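Local coordinates for protein Agap007691-pb (Anopheles gambiae, PDB 5C98) that is a serpin of unestablished function that may inhibit serine-type endopeptidases, at residues F24-F29 and M355-R360; L240-Y245 and R251-S256. All blocks are in the same frame, centred on the assembly; numbering follows the deposited sequence. Where two conformers were deposited one is given.

Interaction 1 (F24-F29 and M355-R360); sequences FTLEYF and MFLIRR
Met-355 reaches across to Phe-29 with its terminal methyl. CG is anti to the backbone N (chi1 174°), and the chain is extended beyond it. This carries CE out from strand 354-360 to helix 15-32. CE lies 3.8 Å from CD2 of Phe-29 and 4.0 Å from CE2 of the same ring. The methyl comes at the ring obliquely, and the two side chains run past each other in opposite directions. SD stands 5.4 Å from the ring centroid of Phe-29, also oblique to the ring, in a Met-aromatic contact. The same CE touches Leu-26, at 4.2 Å from its CD2, and here the side chains cross at about a right angle.

Leu-357 meets Leu-26 one methyl to another, its CD2 4.1 Å from CD2 of Leu-26. These two side chains also cross nearly at right angles. CD2 of Leu-26 is thus shared by Met-355 and Leu-357. Farther along, Arg-359 turns to other partners and makes salt bridges with Asp-228 and Asp-266.

Segments 24-29 and 355-360 run roughly antiparallel (151°), and their axes come no closer than 12.0 Å. The backbones stay well separated, and the side chains span the distance. Strand 366-372 pairs with strand 354-360, and its Asn-371 touches Phe-29 while its Val-369 touches Met-355. The N-terminal helix here packs on the serpin B sheet, to which both strands belong. Between the two segments the meeting groups are hydrocarbon and a thioether. All four touching residues are buried, and dispersion and the exclusion of water hold the contact.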
ATOM      1  N   PHE A  24       0.956   6.183 -11.400  1.00 15.43           N
ATOM      2  CA  PHE A  24       1.934   6.406 -10.333  1.00 15.64           C
ATOM      3  C   PHE A  24       2.135   5.145  -9.493  1.00 15.24           C
ATOM      4  O   PHE A  24       3.261   4.795  -9.132  1.00 15.09           O
ATOM      5  CB  PHE A  24       1.473   7.590  -9.485  1.00 16.48           C
ATOM      6  CG  PHE A  24       2.187   7.735  -8.188  1.00 16.44           C
ATOM      7  CD1 PHE A  24       3.494   8.177  -8.127  1.00 17.81           C
ATOM      8  CD2 PHE A  24       1.536   7.432  -7.002  1.00 19.39           C
ATOM      9  CE1 PHE A  24       4.140   8.279  -6.883  1.00 19.43           C
ATOM     10  CE2 PHE A  24       2.184   7.547  -5.787  1.00 18.88           C
ATOM     11  CZ  PHE A  24       3.486   7.953  -5.741  1.00 18.18           C
ATOM     12  N   THR A  25       1.059   4.428  -9.218  1.00 14.61           N
ATOM     13  CA  THR A  25       1.127   3.215  -8.406  1.00 13.18           C
ATOM     14  C   THR A  25       2.049   2.174  -9.025  1.00 13.97           C
ATOM     15  O   THR A  25       2.883   1.580  -8.337  1.00 14.22           O
ATOM     16  CB  THR A  25      -0.286   2.655  -8.178  1.00 13.21           C
ATOM     17  OG1 THR A  25      -0.977   3.508  -7.277  1.00 15.17           O
ATOM     18  CG2 THR A  25      -0.263   1.264  -7.591  1.00 14.47           C
ATOM     19  N   LEU A  26       1.893   1.932 -10.322  1.00 15.04           N
ATOM     20  CA  LEU A  26       2.732   0.934 -10.974  1.00 14.54           C
ATOM     21  C   LEU A  26       4.178   1.396 -11.064  1.00 15.93           C
ATOM     22  O   LEU A  26       5.089   0.583 -10.895  1.00 16.44           O
ATOM     23  CB  LEU A  26       2.150   0.578 -12.343  1.00 16.20           C
ATOM     24  CG  LEU A  26       0.769  -0.076 -12.288  1.00 16.99           C
ATOM     25  CD1 LEU A  26       0.302  -0.295 -13.735  1.00 19.68           C
ATOM     26  CD2 LEU A  26       0.723  -1.361 -11.447  1.00 17.77           C
ATOM     27  N   GLU A  27       4.418   2.696 -11.310  1.00 14.57           N
ATOM     28  CA  GLU A  27       5.788   3.201 -11.306  1.00 16.74           C
ATOM     29  C   GLU A  27       6.421   3.061  -9.932  1.00 15.44           C
ATOM     30  O   GLU A  27       7.578   2.651  -9.802  1.00 15.79           O
ATOM     31  CB  GLU A  27       5.795   4.674 -11.711  1.00 18.50           C
ATOM     32  CG  GLU A  27       5.539   4.897 -13.201  1.00 21.43           C
ATOM     33  CD  GLU A  27       5.277   6.343 -13.547  1.00 39.36           C
ATOM     34  OE1 GLU A  27       4.868   7.123 -12.652  1.00 38.33           O
ATOM     35  OE2 GLU A  27       5.463   6.695 -14.734  1.00 43.13           O
ATOM     36  N   TYR A  28       5.676   3.406  -8.888  1.00 14.29           N
ATOM     37  CA  TYR A  28       6.188   3.285  -7.532  1.00 13.31           C
ATOM     38  C   TYR A  28       6.512   1.833  -7.204  1.00 15.94           C
ATOM     39  O   TYR A  28       7.556   1.531  -6.617  1.00 14.80           O
ATOM     40  CB  TYR A  28       5.116   3.815  -6.591  1.00 15.17           C
ATOM     41  CG  TYR A  28       5.492   3.924  -5.128  1.00 16.40           C
ATOM     42  CD1 TYR A  28       5.516   2.819  -4.299  1.00 15.75           C
ATOM     43  CD2 TYR A  28       5.741   5.163  -4.558  1.00 14.79           C
ATOM     44  CE1 TYR A  28       5.797   2.939  -2.953  1.00 15.25           C
ATOM     45  CE2 TYR A  28       6.033   5.282  -3.219  1.00 15.84           C
ATOM     46  CZ  TYR A  28       6.062   4.191  -2.431  1.00 14.19           C
ATOM     47  OH  TYR A  28       6.325   4.302  -1.068  1.00 15.96           O
ATOM     48  N   PHE A  29       5.607   0.922  -7.543  1.00 14.02           N
ATOM     49  CA  PHE A  29       5.863  -0.484  -7.243  1.00 14.14           C
ATOM     50  C   PHE A  29       7.105  -0.992  -7.964  1.00 15.81           C
ATOM     51  O   PHE A  29       7.897  -1.728  -7.376  1.00 15.84           O
ATOM     52  CB  PHE A  29       4.644  -1.351  -7.563  1.00 15.08           C
ATOM     53  CG  PHE A  29       4.816  -2.781  -7.147  1.00 15.28           C
ATOM     54  CD1 PHE A  29       5.108  -3.097  -5.836  1.00 18.10           C
ATOM     55  CD2 PHE A  29       4.743  -3.804  -8.057  1.00 16.58           C
ATOM     56  CE1 PHE A  29       5.302  -4.401  -5.443  1.00 18.83           C
ATOM     57  CE2 PHE A  29       4.920  -5.110  -7.628  1.00 16.62           C
ATOM     58  CZ  PHE A  29       5.201  -5.376  -6.335  1.00 17.87           C
ATOM     59  N   MET A 355       2.086 -11.520  -8.543  1.00 12.30           N
ATOM     60  CA  MET A 355       1.791 -10.144  -8.177  1.00 11.49           C
ATOM     61  C   MET A 355       0.294 -10.028  -7.896  1.00 13.76           C
ATOM     62  O   MET A 355      -0.530 -10.730  -8.500  1.00 14.47           O
ATOM     63  CB  MET A 355       2.179  -9.200  -9.335  1.00 15.10           C
ATOM     64  CG  MET A 355       1.799  -7.738  -9.160  1.00 16.01           C
ATOM     65  SD  MET A 355       2.442  -6.845 -10.616  1.00 17.26           S
ATOM     66  CE  MET A 355       1.902  -5.190 -10.200  1.00 21.87           C
ATOM     67  N   PHE A 356      -0.062  -9.132  -6.975  1.00 13.75           N
ATOM     68  CA  PHE A 356      -1.461  -8.870  -6.688  1.00 13.11           C
ATOM     69  C   PHE A 356      -1.726  -7.371  -6.673  1.00 12.64           C
ATOM     70  O   PHE A 356      -0.849  -6.565  -6.361  1.00 13.79           O
ATOM     71  CB  PHE A 356      -1.903  -9.528  -5.362  1.00 13.34           C
ATOM     72  CG  PHE A 356      -1.159  -9.054  -4.163  1.00 16.41           C
ATOM     73  CD1 PHE A 356      -1.519  -7.896  -3.509  1.00 17.59           C
ATOM     74  CD2 PHE A 356      -0.099  -9.800  -3.668  1.00 18.73           C
ATOM     75  CE1 PHE A 356      -0.798  -7.466  -2.377  1.00 21.83           C
ATOM     76  CE2 PHE A 356       0.600  -9.388  -2.547  1.00 21.10           C
ATOM     77  CZ  PHE A 356       0.261  -8.228  -1.909  1.00 20.79           C
ATOM     78  N   LEU A 357      -2.950  -6.998  -7.025  1.00 13.38           N
ATOM     79  CA  LEU A 357      -3.411  -5.610  -7.006  1.00 12.93           C
ATOM     80  C   LEU A 357      -4.772  -5.584  -6.338  1.00 13.96           C
ATOM     81  O   LEU A 357      -5.693  -6.279  -6.784  1.00 15.94           O
ATOM     82  CB  LEU A 357      -3.532  -5.018  -8.417  1.00 15.41           C
ATOM     83  CG  LEU A 357      -2.237  -5.051  -9.217  1.00 15.02           C
ATOM     84  CD1 LEU A 357      -2.146  -6.353 -10.028  1.00 17.95           C
ATOM     85  CD2 LEU A 357      -2.185  -3.884 -10.120  1.00 20.08           C
ATOM     86  N   ILE A 358      -4.904  -4.807  -5.265  1.00 13.74           N
ATOM     87  CA  ILE A 358      -6.184  -4.638  -4.600  1.00 13.41           C
ATOM     88  C   ILE A 358      -6.837  -3.409  -5.195  1.00 14.99           C
ATOM     89  O   ILE A 358      -6.271  -2.307  -5.132  1.00 15.90           O
ATOM     90  CB  ILE A 358      -6.010  -4.447  -3.082  1.00 13.83           C
ATOM     91  CG1 ILE A 358      -5.134  -5.560  -2.501  1.00 15.52           C
ATOM     92  CG2 ILE A 358      -7.370  -4.315  -2.382  1.00 17.35           C
ATOM     93  CD1 ILE A 358      -5.740  -6.970  -2.667  1.00 19.47           C
ATOM     94  N   ARG A 359      -8.025  -3.592  -5.775  1.00 16.73           N
ATOM     95  CA  ARG A 359      -8.689  -2.540  -6.525  1.00 15.20           C
ATOM     96  C   ARG A 359     -10.100  -2.306  -6.009  1.00 17.51           C
ATOM     97  O   ARG A 359     -10.754  -3.209  -5.483  1.00 19.49           O
ATOM     98  CB  ARG A 359      -8.752  -2.838  -8.023  1.00 17.04           C
ATOM     99  CG  ARG A 359      -7.422  -3.146  -8.659  1.00 17.19           C
ATOM    100  CD  ARG A 359      -7.486  -3.245 -10.183  1.00 20.50           C
ATOM    101  NE  ARG A 359      -8.388  -4.290 -10.639  1.00 21.89           N
ATOM    102  CZ  ARG A 359      -8.862  -4.380 -11.884  1.00 29.04           C
ATOM    103  NH1 ARG A 359      -8.543  -3.454 -12.787  1.00 28.39           N
ATOM    104  NH2 ARG A 359      -9.669  -5.382 -12.225  1.00 27.70           N
ATOM    105  N   ARG A 360     -10.544  -1.061  -6.092  1.00 18.93           N
ATOM    106  CA  ARG A 360     -11.948  -0.730  -5.907  1.00 19.62           C
ATOM    107  C   ARG A 360     -12.674  -1.166  -7.177  1.00 19.90           C
ATOM    108  O   ARG A 360     -12.286  -0.763  -8.281  1.00 23.17           O
ATOM    109  CB  ARG A 360     -12.067   0.776  -5.645  1.00 20.81           C
ATOM    110  CG  ARG A 360     -13.460   1.257  -5.308  1.00 27.20           C
ATOM    111  CD  ARG A 360     -13.531   2.774  -5.217  1.00 24.68           C
ATOM    112  NE  ARG A 360     -14.891   3.164  -4.844  1.00 39.02           N
ATOM    113  CZ  ARG A 360     -15.462   4.331  -5.127  1.00 54.32           C
ATOM    114  NH1 ARG A 360     -14.802   5.266  -5.798  1.00 59.46           N
ATOM    115  NH2 ARG A 360     -16.707   4.561  -4.733  1.00 55.40           N
TER

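Interaction 2 (L240-Y245 and R251-S256); sequences LVLLPY and RQIVNS
Ile-253 has CG1 anti to its carbonyl carbon (chi1 -80°), with CG2 anti to the backbone N. The two branches therefore reach different residues of strand 237-244: CG1 and CD1 go to Pro-244, and CG2 goes to Leu-242. On the strand, Leu-242 also has CG anti to the carbonyl carbon (chi1 -50°), which brings CD1 to the helix.

CD1 of Ile-253 sits over a face of the Pro-244 ring, displaced from its middle. It is 3.8 Å from CB of Pro-244 and 4.0 Å from its CG. CG2 of Ile-253 packs 4.1 Å from CD1 of Leu-242. Both pairs of side chains meet at a slant. Leu-243, between the two partners, points away from the helix. One isoleucine thus bridges two strand residues that face it.

Within helix 250-256, N of Ser-256 donates to O of Gln-252. OG of Ser-256 adds a second bond to that oxygen in one of its two conformers, so this bond is less certain.

Ile-257, just past the helix, also touches Leu-242. O of Pro-244 is hydrogen-bonded to Arg-352. The contact lies where the short helix folds back on the strand just before it, and so covers part of the serpin B sheet. Its touching groups are all hydrocarbon and buried, so it depends on fit and the exclusion of water.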
ATOM      1  N   LEU A 240      -6.796  -8.620  -7.927  1.00 15.11           N
ATOM      2  CA  LEU A 240      -6.322  -9.152  -9.190  0.50 13.85           C
ATOM      3  C   LEU A 240      -5.006  -9.867  -8.941  1.00 14.77           C
ATOM      4  O   LEU A 240      -4.088  -9.311  -8.337  1.00 17.29           O
ATOM      5  CB  LEU A 240      -6.150  -7.999 -10.175  0.50 16.41           C
ATOM      6  CG  LEU A 240      -6.038  -8.310 -11.665  0.50 12.43           C
ATOM      7  CD1 LEU A 240      -7.325  -8.857 -12.216  0.50 15.98           C
ATOM      8  CD2 LEU A 240      -5.612  -7.062 -12.416  0.50 14.02           C
ATOM      9  N   VAL A 241      -4.923 -11.114  -9.395  1.00 13.32           N
ATOM     10  CA  VAL A 241      -3.729 -11.925  -9.216  1.00 15.05           C
ATOM     11  C   VAL A 241      -3.153 -12.193 -10.589  1.00 14.84           C
ATOM     12  O   VAL A 241      -3.857 -12.697 -11.475  1.00 15.33           O
ATOM     13  CB  VAL A 241      -4.003 -13.243  -8.488  1.00 14.56           C
ATOM     14  CG1 VAL A 241      -2.707 -14.003  -8.262  1.00 16.23           C
ATOM     15  CG2 VAL A 241      -4.698 -12.989  -7.161  1.00 16.25           C
ATOM     16  N   LEU A 242      -1.891 -11.850 -10.767  1.00 13.70           N
ATOM     17  CA  LEU A 242      -1.173 -12.040 -12.029  1.00 13.60           C
ATOM     18  C   LEU A 242      -0.136 -13.131 -11.810  1.00 14.62           C
ATOM     19  O   LEU A 242       0.819 -12.950 -11.037  1.00 14.17           O
ATOM     20  CB  LEU A 242      -0.497 -10.749 -12.478  1.00 15.96           C
ATOM     21  CG  LEU A 242      -1.347  -9.486 -12.497  1.00 21.27           C
ATOM     22  CD1 LEU A 242      -0.548  -8.326 -13.101  1.00 20.50           C
ATOM     23  CD2 LEU A 242      -2.634  -9.695 -13.239  1.00 22.59           C
ATOM     24  N   LEU A 243      -0.313 -14.253 -12.499  1.00 14.16           N
ATOM     25  CA  LEU A 243       0.551 -15.416 -12.352  1.00 14.02           C
ATOM     26  C   LEU A 243       1.336 -15.600 -13.640  1.00 13.76           C
ATOM     27  O   LEU A 243       0.750 -15.957 -14.675  1.00 15.54           O
ATOM     28  CB  LEU A 243      -0.319 -16.643 -12.075  1.00 16.37           C
ATOM     29  CG  LEU A 243       0.394 -17.978 -11.962  1.00 16.52           C
ATOM     30  CD1 LEU A 243       1.288 -18.040 -10.740  1.00 16.40           C
ATOM     31  CD2 LEU A 243      -0.631 -19.124 -11.906  1.00 18.25           C
ATOM     32  N   PRO A 244       2.633 -15.366 -13.636  1.00 13.24           N
ATOM     33  CA  PRO A 244       3.413 -15.493 -14.869  1.00 13.60           C
ATOM     34  C   PRO A 244       3.278 -16.870 -15.489  1.00 15.06           C
ATOM     35  O   PRO A 244       3.203 -17.880 -14.787  1.00 17.14           O
ATOM     36  CB  PRO A 244       4.853 -15.234 -14.411  1.00 17.43           C
ATOM     37  CG  PRO A 244       4.712 -14.395 -13.170  1.00 18.05           C
ATOM     38  CD  PRO A 244       3.458 -14.907 -12.497  1.00 15.58           C
ATOM     39  N   TYR A 245       3.265 -16.917 -16.814  1.00 15.54           N
ATOM     40  CA  TYR A 245       3.331 -18.200 -17.485  1.00 16.58           C
ATOM     41  C   TYR A 245       4.625 -18.909 -17.093  1.00 18.03           C
ATOM     42  O   TYR A 245       5.613 -18.278 -16.717  1.00 19.36           O
ATOM     43  CB  TYR A 245       3.383 -17.990 -19.001  1.00 16.91           C
ATOM     44  CG  TYR A 245       2.121 -17.433 -19.642  1.00 15.07           C
ATOM     45  CD1 TYR A 245       0.904 -17.483 -18.997  1.00 15.20           C
ATOM     46  CD2 TYR A 245       2.155 -16.937 -20.928  1.00 17.34           C
ATOM     47  CE1 TYR A 245      -0.246 -16.995 -19.600  1.00 18.52           C
ATOM     48  CE2 TYR A 245       1.030 -16.458 -21.537  1.00 20.27           C
ATOM     49  CZ  TYR A 245      -0.172 -16.502 -20.877  1.00 22.45           C
ATOM     50  OH  TYR A 245      -1.322 -16.017 -21.486  1.00 21.82           O
ATOM     51  N   ARG A 251       9.581 -10.849 -12.276  1.00 14.73           N
ATOM     52  CA  ARG A 251      10.146  -9.520 -12.509  1.00 15.51           C
ATOM     53  C   ARG A 251       9.748  -8.979 -13.874  1.00 15.88           C
ATOM     54  O   ARG A 251       9.561  -7.761 -14.035  1.00 16.27           O
ATOM     55  CB  ARG A 251      11.661  -9.571 -12.409  1.00 18.87           C
ATOM     56  CG  ARG A 251      12.344  -8.233 -12.443  1.00 28.23           C
ATOM     57  CD  ARG A 251      13.851  -8.422 -12.342  1.00 38.79           C
ATOM     58  NE  ARG A 251      14.370  -9.117 -13.521  1.00 49.61           N
ATOM     59  CZ  ARG A 251      14.573 -10.430 -13.615  1.00 49.81           C
ATOM     60  NH1 ARG A 251      14.316 -11.239 -12.596  1.00 54.98           N
ATOM     61  NH2 ARG A 251      15.036 -10.938 -14.745  1.00 51.54           N
ATOM     62  N   GLN A 252       9.605  -9.856 -14.873  1.00 16.25           N
ATOM     63  CA  GLN A 252       9.204  -9.379 -16.191  1.00 16.85           C
ATOM     64  C   GLN A 252       7.792  -8.799 -16.172  1.00 18.78           C
ATOM     65  O   GLN A 252       7.518  -7.781 -16.812  1.00 18.14           O
ATOM     66  CB  GLN A 252       9.292 -10.518 -17.208  1.00 22.45           C
ATOM     67  CG  GLN A 252       9.075 -10.066 -18.634  1.00 34.20           C
ATOM     68  CD  GLN A 252       9.029 -11.222 -19.611  1.00 40.25           C
ATOM     69  OE1 GLN A 252       9.832 -12.154 -19.534  1.00 43.70           O
ATOM     70  NE2 GLN A 252       8.080 -11.170 -20.537  1.00 41.71           N
ATOM     71  N   ILE A 253       6.870  -9.438 -15.454  1.00 14.82           N
ATOM     72  CA  ILE A 253       5.515  -8.913 -15.346  1.00 14.82           C
ATOM     73  C   ILE A 253       5.530  -7.594 -14.588  1.00 15.68           C
ATOM     74  O   ILE A 253       4.895  -6.618 -14.987  1.00 15.65           O
ATOM     75  CB  ILE A 253       4.605  -9.946 -14.642  1.00 17.00           C
ATOM     76  CG1 ILE A 253       4.139 -11.064 -15.592  1.00 17.80           C
ATOM     77  CG2 ILE A 253       3.338  -9.287 -14.076  1.00 18.12           C
ATOM     78  CD1 ILE A 253       5.194 -11.912 -16.204  1.00 20.32           C
ATOM     79  N   VAL A 254       6.230  -7.555 -13.458  1.00 14.56           N
ATOM     80  CA  VAL A 254       6.229  -6.367 -12.620  1.00 13.49           C
ATOM     81  C   VAL A 254       6.792  -5.182 -13.393  1.00 16.27           C
ATOM     82  O   VAL A 254       6.250  -4.074 -13.334  1.00 16.63           O
ATOM     83  CB  VAL A 254       7.070  -6.608 -11.359  1.00 16.52           C
ATOM     84  CG1 VAL A 254       7.305  -5.276 -10.586  1.00 15.05           C
ATOM     85  CG2 VAL A 254       6.414  -7.616 -10.472  1.00 15.07           C
ATOM     86  N   ASN A 255       7.868  -5.403 -14.155  1.00 15.67           N
ATOM     87  CA  ASN A 255       8.465  -4.283 -14.868  1.00 16.26           C
ATOM     88  C   ASN A 255       7.680  -3.911 -16.116  1.00 17.84           C
ATOM     89  O   ASN A 255       7.718  -2.753 -16.559  1.00 18.83           O
ATOM     90  CB  ASN A 255       9.907  -4.605 -15.207  1.00 16.93           C
ATOM     91  CG  ASN A 255      10.810  -4.400 -14.031  1.00 24.78           C
ATOM     92  OD1 ASN A 255      10.619  -3.463 -13.255  1.00 27.75           O
ATOM     93  ND2 ASN A 255      11.799  -5.269 -13.885  1.00 33.37           N
ATOM     94  N   SER A 256       6.957  -4.847 -16.695  1.00 16.14           N
ATOM     95  CA  SER A 256       6.228  -4.611 -17.935  0.50 14.92           C
ATOM     96  C   SER A 256       4.903  -3.892 -17.727  1.00 16.46           C
ATOM     97  O   SER A 256       4.470  -3.131 -18.602  1.00 18.85           O
ATOM     98  CB  SER A 256       5.939  -5.947 -18.621  0.50 13.95           C
ATOM     99  OG  SER A 256       7.112  -6.563 -19.138  0.50 16.08           O
TER

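The centres of the two interactions lie about 12 Å apart. In space, interaction 1 lies about 8 Å from the centre of the chain and interaction 2 about 18 Å. Strands 354-360 and 237-244 are antiparallel neighbours in a sheet, joined by probable backbone hydrogen bonds from N of Leu-240 to O of Leu-357 (2.8 Å) and from N of Leu-242 to O of Met-355 (2.9 Å). Helices 15-32 and 250-256 also meet, with CE2 of Phe-29 3.8 Å from CG1 of Val-254. Along the chain, interaction 2 is nested inside the long loop closed by interaction 1. Together they place both helices on one sheet, whose strands come from distant parts of the sequence.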